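Free serine kinase (Thermococcus kodakarensis KOD1, PDB 5X0J) phosphorylates free L-serine with ADP as the phosphate donor, giving O-phospho-L-serine and AMP in the first step of cysteine biosynthesis from serine. Local coordinates at residues F40-S43 with V44-S47; A57-P60 with G61-M64; D127-A130 with E131-A134. The protein carries 1 engineered substitution. All blocks are in the same frame, centred on the assembly; numbering follows the deposited sequence.

Interaction 1: F40-S43 with V44-S47; sequences FIES and VTGS. With AMP (adenosine monophosphate), chain B.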
ATOM      1  N   PHE A  40      -6.493   7.903  -8.559  1.00 12.76           N
ATOM      2  CA  PHE A  40      -5.935   9.184  -8.173  1.00 12.60           C
ATOM      3  C   PHE A  40      -5.889  10.159  -9.359  1.00 12.63           C
ATOM      4  O   PHE A  40      -6.290  11.309  -9.233  1.00 12.71           O
ATOM      5  CB  PHE A  40      -4.545   9.080  -7.547  1.00 12.38           C
ATOM      6  CG  PHE A  40      -3.888  10.409  -7.448  1.00 12.32           C
ATOM      7  CD1 PHE A  40      -4.372  11.357  -6.551  1.00 12.20           C
ATOM      8  CD2 PHE A  40      -2.890  10.775  -8.337  1.00 12.36           C
ATOM      9  CE1 PHE A  40      -3.824  12.630  -6.514  1.00 12.36           C
ATOM     10  CE2 PHE A  40      -2.334  12.043  -8.291  1.00 12.47           C
ATOM     11  CZ  PHE A  40      -2.799  12.971  -7.378  1.00 12.40           C
ATOM     12  N   ILE A  41      -5.380   9.702 -10.498  1.00 12.79           N
ATOM     13  CA  ILE A  41      -5.231  10.580 -11.661  1.00 13.31           C
ATOM     14  C   ILE A  41      -6.583  11.125 -12.119  1.00 13.68           C
ATOM     15  O   ILE A  41      -6.720  12.324 -12.351  1.00 13.66           O
ATOM     16  CB  ILE A  41      -4.490   9.876 -12.807  1.00 13.45           C
ATOM     17  CG1 ILE A  41      -3.019   9.693 -12.414  1.00 13.37           C
ATOM     18  CG2 ILE A  41      -4.557  10.703 -14.092  1.00 13.74           C
ATOM     19  CD1 ILE A  41      -2.205   8.827 -13.346  1.00 13.69           C
ATOM     20  N   GLU A  42      -7.586  10.261 -12.212  1.00 14.12           N
ATOM     21  CA  GLU A  42      -8.927  10.705 -12.611  1.00 14.86           C
ATOM     22  C   GLU A  42      -9.565  11.632 -11.580  1.00 14.41           C
ATOM     23  O   GLU A  42     -10.208  12.622 -11.950  1.00 14.41           O
ATOM     24  CB  GLU A  42      -9.856   9.514 -12.869  1.00 15.95           C
ATOM     25  CG  GLU A  42      -9.469   8.671 -14.073  1.00 17.05           C
ATOM     26  CD  GLU A  42      -9.189   9.519 -15.297  1.00 18.17           C
ATOM     27  OE1 GLU A  42     -10.156  10.067 -15.863  1.00 19.47           O
ATOM     28  OE2 GLU A  42      -8.000   9.700 -15.667  1.00 19.52           O
ATOM     29  N   SER A  43      -9.389  11.333 -10.292  1.00 13.74           N
ATOM     30  CA  SER A  43      -9.905  12.198  -9.234  1.00 13.73           C
ATOM     31  C   SER A  43      -9.296  13.592  -9.269  1.00 13.39           C
ATOM     32  O   SER A  43     -10.012  14.579  -9.248  1.00 13.36           O
ATOM     33  CB  SER A  43      -9.659  11.592  -7.856  1.00 13.59           C
ATOM     34  OG  SER A  43     -10.047  12.504  -6.837  1.00 14.38           O
ATOM     35  N   VAL A  44      -7.969  13.684  -9.332  1.00 13.05           N
ATOM     36  CA  VAL A  44      -7.315  14.989  -9.235  1.00 12.95           C
ATOM     37  C   VAL A  44      -7.572  15.828 -10.495  1.00 13.29           C
ATOM     38  O   VAL A  44      -7.829  17.025 -10.393  1.00 13.38           O
ATOM     39  CB  VAL A  44      -5.810  14.861  -8.860  1.00 12.76           C
ATOM     40  CG1 VAL A  44      -4.950  14.438 -10.040  1.00 12.86           C
ATOM     41  CG2 VAL A  44      -5.297  16.152  -8.252  1.00 12.90           C
ATOM     42  N   THR A  45      -7.544  15.189 -11.662  1.00 13.33           N
ATOM     43  CA  THR A  45      -7.785  15.918 -12.909  1.00 14.03           C
ATOM     44  C   THR A  45      -9.253  16.284 -13.073  1.00 14.40           C
ATOM     45  O   THR A  45      -9.550  17.369 -13.540  1.00 15.13           O
ATOM     46  CB  THR A  45      -7.296  15.138 -14.140  1.00 14.03           C
ATOM     47  OG1 THR A  45      -7.925  13.853 -14.190  1.00 13.95           O
ATOM     48  CG2 THR A  45      -5.794  14.981 -14.104  1.00 14.11           C
ATOM     49  N   GLY A  46     -10.158  15.392 -12.688  1.00 14.42           N
ATOM     50  CA  GLY A  46     -11.597  15.643 -12.799  1.00 14.84           C
ATOM     51  C   GLY A  46     -12.100  16.691 -11.822  1.00 15.03           C
ATOM     52  O   GLY A  46     -12.877  17.586 -12.169  1.00 15.90           O
ATOM     53  N   SER A  47     -11.629  16.596 -10.586  1.00 14.56           N
ATOM     54  CA  SER A  47     -12.062  17.523  -9.536  1.00 14.73           C
ATOM     55  C   SER A  47     -11.312  18.845  -9.560  1.00 14.48           C
ATOM     56  O   SER A  47     -11.870  19.866  -9.162  1.00 14.59           O
ATOM     57  CB  SER A  47     -11.919  16.876  -8.169  1.00 14.71           C
ATOM     58  OG  SER A  47     -10.567  16.816  -7.784  1.00 14.79           O
TER
HETATM   59  P   AMP B 301      -1.152   7.088  -2.330  1.00 10.72           P
HETATM   60  O1P AMP B 301      -0.945   8.422  -3.028  1.00 10.89           O
HETATM   61  O2P AMP B 301      -0.147   6.039  -2.760  1.00 10.99           O
HETATM   62  O3P AMP B 301      -1.286   7.255  -0.840  1.00 10.42           O
HETATM   63  O5' AMP B 301      -2.557   6.511  -2.858  1.00 11.20           O
HETATM   64  C5' AMP B 301      -3.551   7.333  -3.464  1.00 11.57           C
HETATM   65  C4' AMP B 301      -4.066   8.355  -2.466  1.00 11.97           C
HETATM   66  O4' AMP B 301      -4.649   9.434  -3.167  1.00 12.32           O
HETATM   67  C3' AMP B 301      -5.197   7.896  -1.520  1.00 12.29           C
HETATM   68  O3' AMP B 301      -4.831   8.213  -0.180  1.00 12.47           O
HETATM   69  C2' AMP B 301      -6.449   8.690  -1.892  1.00 12.27           C
HETATM   70  O2' AMP B 301      -7.291   8.990  -0.782  1.00 12.81           O
HETATM   71  C1' AMP B 301      -5.762   9.901  -2.457  1.00 12.29           C
HETATM   72  N9  AMP B 301      -6.553  10.784  -3.337  1.00 11.98           N
HETATM   73  C8  AMP B 301      -7.599  10.475  -4.126  1.00 12.09           C
HETATM   74  N7  AMP B 301      -8.034  11.564  -4.806  1.00 12.26           N
HETATM   75  C5  AMP B 301      -7.240  12.580  -4.447  1.00 11.90           C
HETATM   76  C6  AMP B 301      -7.146  14.012  -4.778  1.00 11.91           C
HETATM   77  N6  AMP B 301      -8.014  14.558  -5.658  1.00 12.05           N
HETATM   78  N1  AMP B 301      -6.169  14.726  -4.172  1.00 12.10           N
HETATM   79  C2  AMP B 301      -5.293  14.189  -3.292  1.00 11.99           C
HETATM   80  N3  AMP B 301      -5.331  12.893  -2.940  1.00 12.08           N
HETATM   81  C4  AMP B 301      -6.263  12.070  -3.478  1.00 12.02           C
HETATM   82  O   HOH W   1      -6.909  12.385 -16.613  1.00 28.58           O

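Interaction 2: A57-P60 with G61-M64; sequences AKVP and GEDM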
ATOM      1  N   ALA A  57       9.543  11.888   5.029  1.00 13.37           N
ATOM      2  CA  ALA A  57      10.523  11.966   6.095  1.00 13.99           C
ATOM      3  C   ALA A  57      11.897  12.082   5.463  1.00 14.80           C
ATOM      4  O   ALA A  57      12.159  11.443   4.451  1.00 15.16           O
ATOM      5  CB  ALA A  57      10.459  10.739   6.980  1.00 14.17           C
ATOM      6  N   LYS A  58      12.767  12.887   6.068  1.00 15.65           N
ATOM      7  CA  LYS A  58      14.148  13.059   5.588  1.00 16.85           C
ATOM      8  C   LYS A  58      14.902  11.725   5.590  1.00 17.06           C
ATOM      9  O   LYS A  58      14.862  10.985   6.573  1.00 17.68           O
ATOM     10  CB  LYS A  58      14.858  14.084   6.476  1.00 17.67           C
ATOM     11  CG  LYS A  58      16.339  14.311   6.225  1.00 18.78           C
ATOM     12  CD  LYS A  58      16.592  15.024   4.919  1.00 19.11           C
ATOM     13  CE  LYS A  58      18.044  15.487   4.832  1.00 19.75           C
ATOM     14  NZ  LYS A  58      19.047  14.408   5.102  1.00 19.96           N
ATOM     15  N   VAL A  59      15.575  11.419   4.480  1.00 17.38           N
ATOM     16  CA  VAL A  59      16.430  10.239   4.397  1.00 17.85           C
ATOM     17  C   VAL A  59      17.775  10.594   5.035  1.00 18.36           C
ATOM     18  O   VAL A  59      18.399  11.566   4.617  1.00 18.20           O
ATOM     19  CB  VAL A  59      16.671   9.820   2.936  1.00 18.14           C
ATOM     20  CG1 VAL A  59      17.623   8.629   2.862  1.00 18.54           C
ATOM     21  CG2 VAL A  59      15.352   9.497   2.255  1.00 18.08           C
ATOM     22  N   PRO A  60      18.224   9.815   6.046  1.00 19.25           N
ATOM     23  CA  PRO A  60      19.543  10.077   6.628  1.00 20.06           C
ATOM     24  C   PRO A  60      20.644  10.048   5.575  1.00 20.67           C
ATOM     25  O   PRO A  60      20.717   9.105   4.785  1.00 20.87           O
ATOM     26  CB  PRO A  60      19.726   8.931   7.628  1.00 20.22           C
ATOM     27  CG  PRO A  60      18.352   8.499   7.973  1.00 19.80           C
ATOM     28  CD  PRO A  60      17.542   8.703   6.728  1.00 19.19           C
ATOM     29  N   GLY A  61      21.455  11.102   5.544  1.00 21.48           N
ATOM     30  CA  GLY A  61      22.592  11.201   4.632  1.00 22.45           C
ATOM     31  C   GLY A  61      22.320  11.774   3.249  1.00 23.03           C
ATOM     32  O   GLY A  61      23.262  12.101   2.542  1.00 23.66           O
ATOM     33  N   GLU A  62      21.047  11.905   2.856  1.00 23.00           N
ATOM     34  CA  GLU A  62      20.676  12.332   1.498  1.00 23.37           C
ATOM     35  C   GLU A  62      19.795  13.568   1.541  1.00 23.06           C
ATOM     36  O   GLU A  62      18.993  13.719   2.461  1.00 22.38           O
ATOM     37  CB  GLU A  62      19.889  11.226   0.784  1.00 23.74           C
ATOM     38  CG  GLU A  62      20.670   9.958   0.496  1.00 24.62           C
ATOM     39  CD  GLU A  62      19.802   8.855  -0.095  1.00 25.12           C
ATOM     40  OE1 GLU A  62      19.893   7.708   0.389  1.00 25.13           O
ATOM     41  OE2 GLU A  62      19.022   9.125  -1.041  1.00 25.79           O
ATOM     42  N   ASP A  63      19.914  14.423   0.524  1.00 23.07           N
ATOM     43  CA  ASP A  63      18.985  15.540   0.323  1.00 22.99           C
ATOM     44  C   ASP A  63      17.748  15.041  -0.430  1.00 22.16           C
ATOM     45  O   ASP A  63      17.430  15.508  -1.524  1.00 22.46           O
ATOM     46  CB  ASP A  63      19.661  16.692  -0.436  1.00 23.91           C
ATOM     47  CG  ASP A  63      20.835  17.288   0.326  1.00 24.96           C
ATOM     48  N   MET A  64      17.063  14.084   0.194  1.00 20.93           N
ATOM     49  CA  MET A  64      15.878  13.422  -0.359  0.70 20.33           C
ATOM     50  C   MET A  64      14.934  13.109   0.786  1.00 19.33           C
ATOM     51  O   MET A  64      15.375  12.962   1.931  1.00 18.87           O
ATOM     52  CB  MET A  64      16.236  12.094  -1.029  0.70 20.63           C
ATOM     53  CG  MET A  64      17.114  12.178  -2.269  0.70 21.45           C
ATOM     54  SD  MET A  64      16.296  12.939  -3.683  0.70 21.78           S
ATOM     55  CE  MET A  64      15.075  11.713  -4.146  0.70 21.55           C
TER

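Interaction 3: D127-A130 with E131-A134; sequences DPEA and EEKA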
ATOM      1  N   ASP A 127      -2.264 -25.586   3.660  1.00 14.03           N
ATOM      2  CA  ASP A 127      -1.474 -25.569   4.887  1.00 13.98           C
ATOM      3  C   ASP A 127      -2.277 -24.876   5.981  1.00 14.18           C
ATOM      4  O   ASP A 127      -2.453 -23.652   5.938  1.00 13.97           O
ATOM      5  CB  ASP A 127      -0.151 -24.833   4.619  1.00 13.54           C
ATOM      6  CG  ASP A 127       0.790 -24.810   5.812  1.00 13.59           C
ATOM      7  OD1 ASP A 127       0.382 -25.165   6.939  1.00 13.70           O
ATOM      8  OD2 ASP A 127       1.956 -24.401   5.612  1.00 13.52           O
ATOM      9  N   PRO A 128      -2.777 -25.639   6.971  1.00 14.51           N
ATOM     10  CA  PRO A 128      -3.617 -25.012   7.991  1.00 14.75           C
ATOM     11  C   PRO A 128      -2.884 -24.025   8.907  1.00 14.57           C
ATOM     12  O   PRO A 128      -3.541 -23.229   9.568  1.00 14.38           O
ATOM     13  CB  PRO A 128      -4.161 -26.198   8.794  1.00 15.26           C
ATOM     14  CG  PRO A 128      -3.223 -27.305   8.546  1.00 15.32           C
ATOM     15  CD  PRO A 128      -2.646 -27.093   7.175  1.00 14.92           C
ATOM     16  N   GLU A 129      -1.550 -24.045   8.913  1.00 14.55           N
ATOM     17  CA  GLU A 129      -0.778 -23.106   9.731  1.00 14.85           C
ATOM     18  C   GLU A 129      -0.197 -21.944   8.922  1.00 14.34           C
ATOM     19  O   GLU A 129       0.654 -21.215   9.416  1.00 14.28           O
ATOM     20  CB  GLU A 129       0.322 -23.846  10.494  1.00 15.58           C
ATOM     21  CG  GLU A 129      -0.201 -24.755  11.601  1.00 16.56           C
ATOM     22  CD  GLU A 129      -0.722 -24.014  12.821  1.00 17.51           C
ATOM     23  OE1 GLU A 129      -0.624 -22.759  12.880  1.00 17.83           O
ATOM     24  OE2 GLU A 129      -1.229 -24.697  13.741  1.00 19.16           O
ATOM     25  N   ALA A 130      -0.662 -21.756   7.691  1.00 13.84           N
ATOM     26  CA  ALA A 130      -0.154 -20.677   6.837  1.00 13.46           C
ATOM     27  C   ALA A 130      -0.244 -19.293   7.491  1.00 13.54           C
ATOM     28  O   ALA A 130       0.711 -18.538   7.433  1.00 13.07           O
ATOM     29  CB  ALA A 130      -0.898 -20.667   5.510  1.00 13.25           C
ATOM     30  N   GLU A 131      -1.372 -18.979   8.118  1.00 13.87           N
ATOM     31  CA  GLU A 131      -1.576 -17.646   8.680  1.00 14.29           C
ATOM     32  C   GLU A 131      -0.528 -17.299   9.723  1.00 14.57           C
ATOM     33  O   GLU A 131       0.064 -16.213   9.658  1.00 13.94           O
ATOM     34  CB  GLU A 131      -2.970 -17.515   9.286  1.00 14.96           C
ATOM     35  CG  GLU A 131      -3.259 -16.122   9.823  1.00 15.56           C
ATOM     36  CD  GLU A 131      -4.723 -15.835  10.022  1.00 16.21           C
ATOM     37  OE1 GLU A 131      -5.576 -16.654   9.641  1.00 16.94           O
ATOM     38  OE2 GLU A 131      -5.035 -14.766  10.579  1.00 16.98           O
ATOM     39  N   GLU A 132      -0.291 -18.210  10.671  1.00 15.35           N
ATOM     40  CA  GLU A 132       0.706 -17.943  11.708  1.00 16.13           C
ATOM     41  C   GLU A 132       2.131 -17.962  11.161  1.00 15.10           C
ATOM     42  O   GLU A 132       2.956 -17.148  11.578  1.00 14.97           O
ATOM     43  CB  GLU A 132       0.521 -18.844  12.940  1.00 17.88           C
ATOM     44  CG  GLU A 132      -0.656 -18.417  13.823  1.00 19.47           C
ATOM     45  CD  GLU A 132      -0.656 -16.927  14.187  1.00 20.82           C
ATOM     46  OE1 GLU A 132       0.399 -16.390  14.591  1.00 22.61           O
ATOM     47  OE2 GLU A 132      -1.711 -16.271  14.070  1.00 22.49           O
ATOM     48  N   LYS A 133       2.411 -18.823  10.182  1.00 14.16           N
ATOM     49  CA  LYS A 133       3.698 -18.764   9.491  1.00 13.91           C
ATOM     50  C   LYS A 133       3.925 -17.389   8.852  1.00 13.60           C
ATOM     51  O   LYS A 133       5.023 -16.818   8.949  1.00 13.52           O
ATOM     52  CB  LYS A 133       3.811 -19.867   8.432  1.00 13.61           C
ATOM     53  CG  LYS A 133       3.928 -21.277   9.004  1.00 13.71           C
ATOM     54  CD  LYS A 133       3.874 -22.303   7.902  1.00 13.41           C
ATOM     55  CE  LYS A 133       3.843 -23.702   8.486  1.00 13.53           C
ATOM     56  NZ  LYS A 133       3.961 -24.689   7.386  1.00 13.54           N
ATOM     57  N   ALA A 134       2.883 -16.850   8.218  1.00 13.35           N
ATOM     58  CA  ALA A 134       2.982 -15.534   7.576  1.00 13.33           C
ATOM     59  C   ALA A 134       3.174 -14.438   8.612  1.00 13.54           C
ATOM     60  O   ALA A 134       4.011 -13.549   8.406  1.00 13.47           O
ATOM     61  CB  ALA A 134       1.750 -15.256   6.741  1.00 13.16           C
TER
HETATM   62  O   HOH W   2      -3.853 -20.639   8.241  1.00 14.19           O
HETATM   63  O   HOH W   3      -1.956 -20.474  11.361  1.00 17.13           O

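Interaction 1: F40-S43 with V44-S47
Thr45 and Ser47 each bond twice to the carbonyl one helical turn back, with the hydroxyl and with the backbone N-H. Ile41 O takes Thr45 OG1 at 2.7 Å and Thr45 N at 3.1 Å, from opposite faces of its carbonyl plane. Ser43 O is gripped in the same way by Ser47 OG, at 2.7 Å, and by Ser47 N. In Thr45 the hydroxyl sits between the backbone N and the carbonyl carbon (chi1 57°), which folds it back over the preceding turn; there it also accepts from a water that donates to Glu42 OE2 as well. Ser47 OG has a further bond to the backbone N of Ile49. Val44 N to Phe40 O and Gly46 N to Glu42 O are the other two i to i+4 bonds.

Ser43 OG leaves the backbone in another direction and donates to N7 of the AMP adenine over 3.0 Å. Val44 CG1 lies over a face of the Phe40 ring, 4.1 Å from the centroid, as a CH-pi contact, while the adenine meets the edge of that ring, with N1 in its plane.

This last part of helix 34-47 thus forms one wall of the nucleotide pocket, with Phe40 touching Arg73 of helix 71-80 and Phe50 of strand 49-50, and Val44 packed on Leu80 and Phe50.

Interaction 2: A57-P60 with G61-M64
Lys58 and Val59 meet the returning chain mainly through hydrogen bonds to backbone carbonyls. Val59 N donates to Met64 O over 3.0 Å in a nearly straight bond (172° at the hydrogen), and Glu62 N returns to Val59 O at 3.2 Å, closing a type II beta turn with Pro60 and Gly61 at its corners. Gly61 has a positive phi of 87°, and a CB on it would run into Pro60 O. Beyond this turn Asp63 is the centre of an inverse gamma turn, whose bond from Met64 N to Glu62 O is weak.

Charged contacts add to this frame. The Lys58 chain, bent at its second and fourth torsions, curls back across the hairpin so that NZ donates to Glu62 O at 2.7 Å and to Val59 O at 3.0 Å. Val59 O therefore has two donors, Lys58 NZ and Glu62 N, which approach from opposite faces of its plane. The Glu62 carboxylate is held by salt bridges to Lys213 from OE1 and to Lys27 from OE2; Lys213 also bonds to Pro60 O.

Apolar packing is the smaller share. Val59 CG1 lies 4.0 Å from Glu62 CB, while Val59 CG2 faces Met64 CB at 4.3 Å.

The loop thus joins strands 54-58 and 65-67 as a beta hairpin. Val59 O and Glu62 O come within 3.1 Å of each other, two acceptors that would probably repel; the ammonium group bonded to both is likely to offset this, so that a lysine charge is spent on backbone oxygens while the carboxylate draws its lysines from helix 205-213 and strand 26-27.

Interaction 3: D127-A130 with E131-A134
Lys133 reaches back along the start of its helix to Asp127, the two side chains approaching from opposite directions. Its chain is extended beyond CG, passes the Glu129 carbonyl with CG 3.3 Å from Glu129 O, and ends in a salt bridge of 2.7 Å from NZ to Asp127 OD2, on the syn lone pair of that oxygen. The Asp127 carboxylate is placed for this by CG standing anti to the backbone N (chi1 -177°), and its other oxygen, OD1, accepts Glu129 N at 3.0 Å from above the carboxylate plane, which makes an Asx turn. With alanine in place of Asp127 both carboxylate acceptors are gone, which would probably leave the Lys133 ammonium without this salt-bridge partner and the Glu129 N-H without its side-chain acceptor.

Ala130 has little side chain to offer, and much of its contact is made by its backbone: Ala130 O takes Ala134 N at 2.9 Å, while its CB packs outside the segments on Ala142 and Ala150. Glu129, at the N-cap, receives Lys133 N on its carbonyl over 3.1 Å. Its carboxylate bonds through OE1 to a water that also accepts Glu132 N, and a second water spans Pro128 O and Glu131 N, so two early N-H groups of the helix are satisfied by solvent.

A type I turn from Asp127 to Ala130, closed by Ala130 N on Asp127 O, merges here with the N-terminus of helix 130-135: an Asx turn and beta turn leading out of strand 125-126 into a short helix, with the first helical bonds already formed.

All three contacts are local and served by backbone hydrogen bonds, yet hold different elements. Each has two buried residues (Phe40 and Val44; Ala57 and Val59; Ala130 and Ala134), the others being more exposed. Interaction 1 lies within one helix and interaction 2 joins two neighbouring strands, both in the ParB-like N-terminal part; interaction 3 starts a helix in the SerK C-terminal part, on the opposite side of the chain's centre from interaction 1. Only interaction 1 touches a ligand, mainly through the Ser43 hydroxyl and the Phe40 ring. Interactions 2 and 3 add lysines to their backbone bonds, aimed at carbonyl oxygens in 57-64 and at a carboxylate in 127-134. The three centres are 30 to 40 Å apart.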